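Local coordinates for protein rhamnosidase B (Bacillus sp., PDB 2OKX) that probably hydrolyses terminal alpha-L-rhamnose residues from rhamnosides, as a glycoside hydrolase of family 78, at residues S48-F53 and F72-D77; G62-W67 and V191-P196. One frame throughout, in Å; residues are numbered along the deposited sequence.

Contact 1 (S48-F53 and F72-D77); sequences SRYVLF and FYDSYD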
ATOM      1  N   SER A  48     -16.012   7.223   5.306  1.00 24.28           N
ATOM      2  CA  SER A  48     -15.120   6.103   4.997  1.00 23.62           C
ATOM      3  C   SER A  48     -14.339   5.515   6.177  1.00 22.59           C
ATOM      4  O   SER A  48     -14.187   4.294   6.280  1.00 22.21           O
ATOM      5  CB  SER A  48     -14.118   6.543   3.927  1.00 23.79           C
ATOM      6  OG  SER A  48     -14.758   7.256   2.887  1.00 26.92           O
ATOM      7  N   ARG A  49     -13.818   6.385   7.037  1.00 22.79           N
ATOM      8  CA  ARG A  49     -13.038   5.960   8.203  1.00 24.12           C
ATOM      9  C   ARG A  49     -13.355   6.852   9.409  1.00 24.69           C
ATOM     10  O   ARG A  49     -13.878   7.953   9.247  1.00 24.94           O
ATOM     11  CB  ARG A  49     -11.539   6.050   7.889  1.00 22.99           C
ATOM     12  CG  ARG A  49     -11.073   5.208   6.703  1.00 20.70           C
ATOM     13  CD  ARG A  49     -11.120   3.723   7.014  1.00 22.39           C
ATOM     14  NE  ARG A  49     -10.505   2.918   5.961  1.00 24.19           N
ATOM     15  CZ  ARG A  49     -11.173   2.234   5.037  1.00 25.93           C
ATOM     16  NH1 ARG A  49     -12.502   2.242   5.021  1.00 25.50           N
ATOM     17  NH2 ARG A  49     -10.509   1.534   4.127  1.00 26.83           N
ATOM     18  N   TYR A  50     -13.025   6.388  10.615  1.00 23.99           N
ATOM     19  CA  TYR A  50     -13.297   7.174  11.814  1.00 22.92           C
ATOM     20  C   TYR A  50     -12.182   7.140  12.856  1.00 23.29           C
ATOM     21  O   TYR A  50     -11.317   6.268  12.835  1.00 21.52           O
ATOM     22  CB  TYR A  50     -14.572   6.673  12.503  1.00 21.28           C
ATOM     23  CG  TYR A  50     -14.382   5.353  13.232  1.00 20.49           C
ATOM     24  CD1 TYR A  50     -14.682   4.138  12.618  1.00 18.81           C
ATOM     25  CD2 TYR A  50     -13.843   5.319  14.519  1.00 20.91           C
ATOM     26  CE1 TYR A  50     -14.449   2.921  13.266  1.00 18.25           C
ATOM     27  CE2 TYR A  50     -13.601   4.109  15.173  1.00 20.33           C
ATOM     28  CZ  TYR A  50     -13.905   2.917  14.541  1.00 20.35           C
ATOM     29  OH  TYR A  50     -13.644   1.727  15.180  1.00 20.90           O
ATOM     30  N   VAL A  51     -12.238   8.106  13.767  1.00 22.48           N
ATOM     31  CA  VAL A  51     -11.335   8.204  14.909  1.00 23.80           C
ATOM     32  C   VAL A  51     -12.299   8.394  16.088  1.00 24.57           C
ATOM     33  O   VAL A  51     -13.044   9.377  16.137  1.00 26.04           O
ATOM     34  CB  VAL A  51     -10.393   9.413  14.828  1.00 23.55           C
ATOM     35  CG1 VAL A  51      -9.557   9.480  16.101  1.00 25.31           C
ATOM     36  CG2 VAL A  51      -9.478   9.293  13.610  1.00 22.14           C
ATOM     37  N   LEU A  52     -12.290   7.450  17.023  1.00 24.85           N
ATOM     38  CA  LEU A  52     -13.195   7.481  18.170  1.00 25.12           C
ATOM     39  C   LEU A  52     -12.633   8.052  19.467  1.00 27.14           C
ATOM     40  O   LEU A  52     -11.518   7.716  19.879  1.00 26.54           O
ATOM     41  CB  LEU A  52     -13.714   6.067  18.443  1.00 23.23           C
ATOM     42  CG  LEU A  52     -14.535   5.842  19.720  1.00 24.59           C
ATOM     43  CD1 LEU A  52     -15.879   6.558  19.601  1.00 22.93           C
ATOM     44  CD2 LEU A  52     -14.744   4.345  19.937  1.00 23.92           C
ATOM     45  N   PHE A  53     -13.431   8.905  20.111  1.00 27.24           N
ATOM     46  CA  PHE A  53     -13.068   9.524  21.380  1.00 27.21           C
ATOM     47  C   PHE A  53     -14.173   9.268  22.404  1.00 29.28           C
ATOM     48  O   PHE A  53     -15.359   9.413  22.099  1.00 29.35           O
ATOM     49  CB  PHE A  53     -12.901  11.040  21.238  1.00 27.82           C
ATOM     50  CG  PHE A  53     -11.793  11.456  20.316  1.00 27.31           C
ATOM     51  CD1 PHE A  53     -12.002  11.523  18.942  1.00 27.90           C
ATOM     52  CD2 PHE A  53     -10.546  11.810  20.822  1.00 27.13           C
ATOM     53  CE1 PHE A  53     -10.987  11.943  18.087  1.00 27.41           C
ATOM     54  CE2 PHE A  53      -9.524  12.230  19.975  1.00 27.02           C
ATOM     55  CZ  PHE A  53      -9.746  12.297  18.605  1.00 28.81           C
ATOM     56  N   PHE A  72     -17.873  -3.785   7.819  1.00 25.43           N
ATOM     57  CA  PHE A  72     -17.355  -4.215   9.116  1.00 24.67           C
ATOM     58  C   PHE A  72     -17.503  -3.158  10.210  1.00 25.38           C
ATOM     59  O   PHE A  72     -17.204  -1.980   9.997  1.00 26.86           O
ATOM     60  CB  PHE A  72     -15.878  -4.591   8.978  1.00 23.78           C
ATOM     61  CG  PHE A  72     -15.643  -5.932   8.341  1.00 22.32           C
ATOM     62  CD1 PHE A  72     -15.820  -7.102   9.068  1.00 22.05           C
ATOM     63  CD2 PHE A  72     -15.224  -6.024   7.016  1.00 23.67           C
ATOM     64  CE1 PHE A  72     -15.578  -8.355   8.487  1.00 22.43           C
ATOM     65  CE2 PHE A  72     -14.981  -7.267   6.426  1.00 21.63           C
ATOM     66  CZ  PHE A  72     -15.157  -8.435   7.167  1.00 21.63           C
ATOM     67  N   TYR A  73     -17.961  -3.579  11.387  1.00 25.64           N
ATOM     68  CA  TYR A  73     -18.113  -2.651  12.503  1.00 25.81           C
ATOM     69  C   TYR A  73     -17.271  -3.118  13.682  1.00 24.96           C
ATOM     70  O   TYR A  73     -17.068  -4.318  13.880  1.00 23.61           O
ATOM     71  CB  TYR A  73     -19.589  -2.519  12.911  1.00 25.41           C
ATOM     72  CG  TYR A  73     -20.216  -3.766  13.486  1.00 27.03           C
ATOM     73  CD1 TYR A  73     -20.113  -4.061  14.846  1.00 27.06           C
ATOM     74  CD2 TYR A  73     -20.933  -4.646  12.674  1.00 27.54           C
ATOM     75  CE1 TYR A  73     -20.715  -5.206  15.383  1.00 28.50           C
ATOM     76  CE2 TYR A  73     -21.533  -5.787  13.199  1.00 28.26           C
ATOM     77  CZ  TYR A  73     -21.421  -6.062  14.552  1.00 28.87           C
ATOM     78  OH  TYR A  73     -22.016  -7.193  15.067  1.00 29.80           O
ATOM     79  N   ASP A  74     -16.789  -2.160  14.466  1.00 25.43           N
ATOM     80  CA  ASP A  74     -15.945  -2.455  15.618  1.00 24.92           C
ATOM     81  C   ASP A  74     -16.707  -2.387  16.932  1.00 24.60           C
ATOM     82  O   ASP A  74     -17.650  -1.610  17.067  1.00 24.60           O
ATOM     83  CB  ASP A  74     -14.775  -1.470  15.661  1.00 22.52           C
ATOM     84  CG  ASP A  74     -13.995  -1.449  14.367  1.00 22.48           C
ATOM     85  OD1 ASP A  74     -13.666  -2.541  13.865  1.00 22.32           O
ATOM     86  OD2 ASP A  74     -13.712  -0.351  13.854  1.00 22.58           O
ATOM     87  N   SER A  75     -16.284  -3.203  17.894  1.00 23.89           N
ATOM     88  CA  SER A  75     -16.909  -3.240  19.212  1.00 23.45           C
ATOM     89  C   SER A  75     -15.845  -3.039  20.287  1.00 23.31           C
ATOM     90  O   SER A  75     -14.995  -3.903  20.492  1.00 23.11           O
ATOM     91  CB  SER A  75     -17.609  -4.585  19.434  1.00 23.49           C
ATOM     92  OG  SER A  75     -18.570  -4.845  18.426  1.00 25.82           O
ATOM     93  N   TYR A  76     -15.897  -1.897  20.967  1.00 24.21           N
ATOM     94  CA  TYR A  76     -14.934  -1.586  22.022  1.00 26.80           C
ATOM     95  C   TYR A  76     -15.511  -1.707  23.421  1.00 27.14           C
ATOM     96  O   TYR A  76     -16.660  -1.340  23.660  1.00 28.86           O
ATOM     97  CB  TYR A  76     -14.415  -0.153  21.901  1.00 24.85           C
ATOM     98  CG  TYR A  76     -13.709   0.184  20.615  1.00 23.52           C
ATOM     99  CD1 TYR A  76     -14.427   0.502  19.463  1.00 22.96           C
ATOM    100  CD2 TYR A  76     -12.317   0.211  20.557  1.00 22.72           C
ATOM    101  CE1 TYR A  76     -13.775   0.842  18.281  1.00 22.65           C
ATOM    102  CE2 TYR A  76     -11.654   0.549  19.382  1.00 21.22           C
ATOM    103  CZ  TYR A  76     -12.387   0.863  18.247  1.00 22.84           C
ATOM    104  OH  TYR A  76     -11.734   1.182  17.080  1.00 21.37           O
ATOM    105  N   ASP A  77     -14.706  -2.216  24.345  1.00 27.56           N
ATOM    106  CA  ASP A  77     -15.125  -2.289  25.734  1.00 27.57           C
ATOM    107  C   ASP A  77     -14.642  -0.942  26.270  1.00 27.93           C
ATOM    108  O   ASP A  77     -13.436  -0.734  26.429  1.00 26.42           O
ATOM    109  CB  ASP A  77     -14.408  -3.413  26.474  1.00 29.14           C
ATOM    110  CG  ASP A  77     -14.831  -3.508  27.930  1.00 30.26           C
ATOM    111  OD1 ASP A  77     -15.026  -2.449  28.565  1.00 31.00           O
ATOM    112  OD2 ASP A  77     -14.960  -4.638  28.441  1.00 31.86           O
TER
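Tyr50, its CG lying between the backbone N and the carbonyl carbon (chi1 74°), and Tyr76, its CG anti to the carbonyl carbon (chi1 -60°), reach toward each other from strands of two facing sheets, and their hydroxyl oxygens come together, 2.7 Å between Tyr50 OH and Tyr76 OH, probably as a hydrogen bond. Tyr50 OH also donates to the carboxylate of Asp74, in a very short bond of 2.5 Å to OD2. This oxygen lies at the edge of the Tyr50 ring, near its plane, while the carboxylate as a whole is turned 54° from that ring. The two phenols meet by their hydroxyl ends, Tyr50 OH lying at the edge of the Tyr76 ring. Next to this polar cluster, Leu52 CD2 makes a CH-pi contact over one face of Tyr76, 4.2 Å from the ring centroid and displaced toward the rim. On the same ring Phe197 provides a stacking partner. Strands 49-53 and 72-77 run nearly parallel, but their axes are 10.7 Å from each other: they belong to the two facing sheets, and between these two segments the bridge is made by side chains. The pairing is that of a beta-sandwich interior, consistent with the galactose-binding-like fold assigned to this family region. All four touching residues are buried. One phenol oxygen thus links a carboxylate to a second phenol, and because Asp74 OD1 is held in a salt bridge by Arg193, the acid is probably ionised, which would probably polarise the Tyr50 hydroxyl.

Contact 2 (G62-W67 and V191-P196); sequences GPVRSW and VPRDIP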
ATOM      1  N   GLY A  62     -10.869   3.135  12.691  1.00 22.90           N
ATOM      2  CA  GLY A  62     -11.463   2.108  11.857  1.00 19.58           C
ATOM      3  C   GLY A  62     -12.352   2.717  10.788  1.00 19.91           C
ATOM      4  O   GLY A  62     -12.222   3.898  10.471  1.00 19.46           O
ATOM      5  N   PRO A  63     -13.222   1.914  10.159  1.00 19.96           N
ATOM      6  CA  PRO A  63     -13.348   0.476  10.403  1.00 18.87           C
ATOM      7  C   PRO A  63     -12.303  -0.222   9.533  1.00 19.68           C
ATOM      8  O   PRO A  63     -11.559   0.442   8.817  1.00 19.57           O
ATOM      9  CB  PRO A  63     -14.766   0.182   9.933  1.00 21.77           C
ATOM     10  CG  PRO A  63     -14.885   1.086   8.733  1.00 20.73           C
ATOM     11  CD  PRO A  63     -14.281   2.388   9.246  1.00 20.24           C
ATOM     12  N   VAL A  64     -12.232  -1.545   9.597  1.00 21.37           N
ATOM     13  CA  VAL A  64     -11.285  -2.262   8.752  1.00 21.70           C
ATOM     14  C   VAL A  64     -11.837  -2.125   7.335  1.00 22.63           C
ATOM     15  O   VAL A  64     -13.012  -1.793   7.161  1.00 23.22           O
ATOM     16  CB  VAL A  64     -11.182  -3.753   9.146  1.00 22.52           C
ATOM     17  CG1 VAL A  64     -10.600  -3.877  10.553  1.00 21.51           C
ATOM     18  CG2 VAL A  64     -12.547  -4.417   9.077  1.00 21.69           C
ATOM     19  N   ARG A  65     -11.010  -2.361   6.323  1.00 21.21           N
ATOM     20  CA  ARG A  65     -11.491  -2.217   4.953  1.00 22.70           C
ATOM     21  C   ARG A  65     -12.593  -3.230   4.659  1.00 21.58           C
ATOM     22  O   ARG A  65     -12.501  -4.398   5.050  1.00 21.53           O
ATOM     23  CB  ARG A  65     -10.334  -2.341   3.954  1.00 19.24           C
ATOM     24  CG  ARG A  65      -9.670  -3.704   3.866  1.00 23.03           C
ATOM     25  CD  ARG A  65      -8.301  -3.567   3.196  1.00 21.93           C
ATOM     26  NE  ARG A  65      -7.338  -2.919   4.091  1.00 24.23           N
ATOM     27  CZ  ARG A  65      -6.199  -2.360   3.698  1.00 21.06           C
ATOM     28  NH1 ARG A  65      -5.868  -2.357   2.413  1.00 18.22           N
ATOM     29  NH2 ARG A  65      -5.380  -1.815   4.595  1.00 20.90           N
ATOM     30  N   SER A  66     -13.641  -2.774   3.976  1.00 21.86           N
ATOM     31  CA  SER A  66     -14.782  -3.633   3.661  1.00 23.53           C
ATOM     32  C   SER A  66     -15.378  -3.439   2.274  1.00 23.58           C
ATOM     33  O   SER A  66     -15.116  -2.447   1.597  1.00 22.77           O
ATOM     34  CB  SER A  66     -15.937  -3.373   4.640  1.00 21.72           C
ATOM     35  OG  SER A  66     -15.506  -3.131   5.961  1.00 24.00           O
ATOM     36  N   TRP A  67     -16.179  -4.420   1.864  1.00 26.01           N
ATOM     37  CA  TRP A  67     -16.942  -4.322   0.625  1.00 26.33           C
ATOM     38  C   TRP A  67     -18.190  -3.708   1.265  1.00 26.59           C
ATOM     39  O   TRP A  67     -18.666  -4.205   2.291  1.00 25.54           O
ATOM     40  CB  TRP A  67     -17.322  -5.696   0.057  1.00 25.54           C
ATOM     41  CG  TRP A  67     -16.201  -6.518  -0.497  1.00 23.88           C
ATOM     42  CD1 TRP A  67     -15.622  -7.615   0.081  1.00 22.37           C
ATOM     43  CD2 TRP A  67     -15.558  -6.348  -1.767  1.00 24.93           C
ATOM     44  NE1 TRP A  67     -14.663  -8.138  -0.753  1.00 21.67           N
ATOM     45  CE2 TRP A  67     -14.601  -7.381  -1.892  1.00 23.16           C
ATOM     46  CE3 TRP A  67     -15.696  -5.423  -2.811  1.00 24.74           C
ATOM     47  CZ2 TRP A  67     -13.789  -7.517  -3.022  1.00 24.74           C
ATOM     48  CZ3 TRP A  67     -14.888  -5.557  -3.934  1.00 25.05           C
ATOM     49  CH2 TRP A  67     -13.945  -6.600  -4.029  1.00 24.89           C
ATOM     50  N   VAL A 191     -21.279  -6.292   9.406  1.00 29.05           N
ATOM     51  CA  VAL A 191     -20.676  -7.512   9.931  1.00 29.56           C
ATOM     52  C   VAL A 191     -19.582  -7.196  10.948  1.00 28.07           C
ATOM     53  O   VAL A 191     -18.827  -6.237  10.784  1.00 27.19           O
ATOM     54  CB  VAL A 191     -20.087  -8.363   8.782  1.00 31.15           C
ATOM     55  CG1 VAL A 191     -19.113  -7.533   7.967  1.00 33.56           C
ATOM     56  CG2 VAL A 191     -19.392  -9.588   9.337  1.00 34.69           C
ATOM     57  N   PRO A 192     -19.484  -8.003  12.016  1.00 27.58           N
ATOM     58  CA  PRO A 192     -18.468  -7.777  13.046  1.00 26.06           C
ATOM     59  C   PRO A 192     -17.012  -7.929  12.599  1.00 24.04           C
ATOM     60  O   PRO A 192     -16.655  -8.878  11.901  1.00 22.20           O
ATOM     61  CB  PRO A 192     -18.853  -8.780  14.134  1.00 26.64           C
ATOM     62  CG  PRO A 192     -19.484  -9.895  13.355  1.00 28.84           C
ATOM     63  CD  PRO A 192     -20.346  -9.145  12.374  1.00 26.95           C
ATOM     64  N   ARG A 193     -16.189  -6.968  13.012  1.00 22.79           N
ATOM     65  CA  ARG A 193     -14.757  -6.954  12.716  1.00 22.91           C
ATOM     66  C   ARG A 193     -14.218  -8.367  12.952  1.00 23.51           C
ATOM     67  O   ARG A 193     -14.444  -8.943  14.019  1.00 24.28           O
ATOM     68  CB  ARG A 193     -14.072  -5.963  13.661  1.00 23.75           C
ATOM     69  CG  ARG A 193     -12.582  -5.779  13.442  1.00 23.18           C
ATOM     70  CD  ARG A 193     -11.922  -5.187  14.678  1.00 22.87           C
ATOM     71  NE  ARG A 193     -10.505  -4.921  14.450  1.00 22.19           N
ATOM     72  CZ  ARG A 193     -10.023  -3.770  13.990  1.00 21.23           C
ATOM     73  NH1 ARG A 193     -10.844  -2.764  13.713  1.00 21.06           N
ATOM     74  NH2 ARG A 193      -8.720  -3.634  13.787  1.00 18.53           N
ATOM     75  N   ASP A 194     -13.512  -8.932  11.974  1.00 22.82           N
ATOM     76  CA  ASP A 194     -12.993 -10.290  12.129  1.00 22.85           C
ATOM     77  C   ASP A 194     -11.519 -10.429  12.529  1.00 23.09           C
ATOM     78  O   ASP A 194     -10.876 -11.437  12.225  1.00 22.39           O
ATOM     79  CB  ASP A 194     -13.273 -11.117  10.862  1.00 23.36           C
ATOM     80  CG  ASP A 194     -12.806 -10.432   9.590  1.00 25.89           C
ATOM     81  OD1 ASP A 194     -12.854 -11.075   8.521  1.00 25.64           O
ATOM     82  OD2 ASP A 194     -12.395  -9.256   9.652  1.00 25.60           O
ATOM     83  N   ILE A 195     -10.992  -9.415  13.210  1.00 22.19           N
ATOM     84  CA  ILE A 195      -9.615  -9.432  13.707  1.00 21.82           C
ATOM     85  C   ILE A 195      -9.538  -8.515  14.920  1.00 22.94           C
ATOM     86  O   ILE A 195     -10.387  -7.647  15.105  1.00 22.99           O
ATOM     87  CB  ILE A 195      -8.573  -8.899  12.681  1.00 20.76           C
ATOM     88  CG1 ILE A 195      -9.018  -7.539  12.136  1.00 20.62           C
ATOM     89  CG2 ILE A 195      -8.337  -9.912  11.585  1.00 19.73           C
ATOM     90  CD1 ILE A 195      -7.885  -6.732  11.518  1.00 20.81           C
ATOM     91  N   PRO A 196      -8.522  -8.707  15.774  1.00 23.30           N
ATOM     92  CA  PRO A 196      -8.397  -7.842  16.949  1.00 21.70           C
ATOM     93  C   PRO A 196      -8.027  -6.439  16.482  1.00 20.71           C
ATOM     94  O   PRO A 196      -7.865  -6.208  15.283  1.00 18.25           O
ATOM     95  CB  PRO A 196      -7.283  -8.513  17.752  1.00 23.61           C
ATOM     96  CG  PRO A 196      -6.443  -9.161  16.692  1.00 24.50           C
ATOM     97  CD  PRO A 196      -7.482  -9.748  15.765  1.00 22.03           C
TER
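Val64 and Arg193 lie opposite one another with CA atoms 7.1 Å apart, on two stretches of chain without regular structure at the touching residues, one leaving strand 57-62 through the cis peptide before Pro63 and the other running on from strand 189-192. No hydrogen bond joins the two segments; the contact is made by a methyl and a flat cation. Val64 CG1, anti to its carbonyl carbon, stands 3.3 Å above one face of the Arg193 guanidinium, displaced toward the rim, where NH1 is its nearest atom at 3.4 Å. The arginine delivers that face through a chain extended from CG to NE, and its chi4 of 90° turns the guanidinium across the line of the chain. Ile195 CD1 approaches Val64 CG1 at 4.1 Å. Strand 189-192 is the edge strand of the five-stranded sheet, parallel to strand 70-77, and the chain that follows it lies where the N-terminal sandwich meets the six-hairpin glycosidase domain: Val64 and Ile195 both touch Arg599 of helix 595-603, and Asp194 forms a salt bridge with this arginine. The edge of the Arg193 guanidinium is occupied by its own segment, since NH2 donates to Pro196 O at 3.1 Å and NE makes weak bonds to the carbonyl oxygens of Ile195 and Pro196, while NH1 pairs with Asp74. Putting a leucine in place of Arg193 would probably leave Asp74 without its counter-ion, deprive Pro196 O of the NH2 bond and a weak one from NE, and let the 194-196 loop move more freely. Val64 turns its other methyl, CG2, to the side chain of Phe72.

How the contacts relate
From the N terminus, strand 49-54 runs into strand 57-62, the loop 62-67 leads to strand 70-77, and much later the chain returns at 189-192. Contact 1 closes a loop of 18 residues, contact 2 one of 123. Their segments alternate along the sequence, so the two loops cross instead of nesting. Contact 1 ties the seven-stranded sheet to the five-stranded one; contact 2 joins the connection between those sheets to the chain that follows strand 189-192, the edge strand of the five-stranded sheet. They meet directly, 9 Å apart between centres: Tyr50 N lies 2.6 Å from Gly62 O, probably hydrogen-bonded, and the two contacts share the Asp74-Arg193 pair.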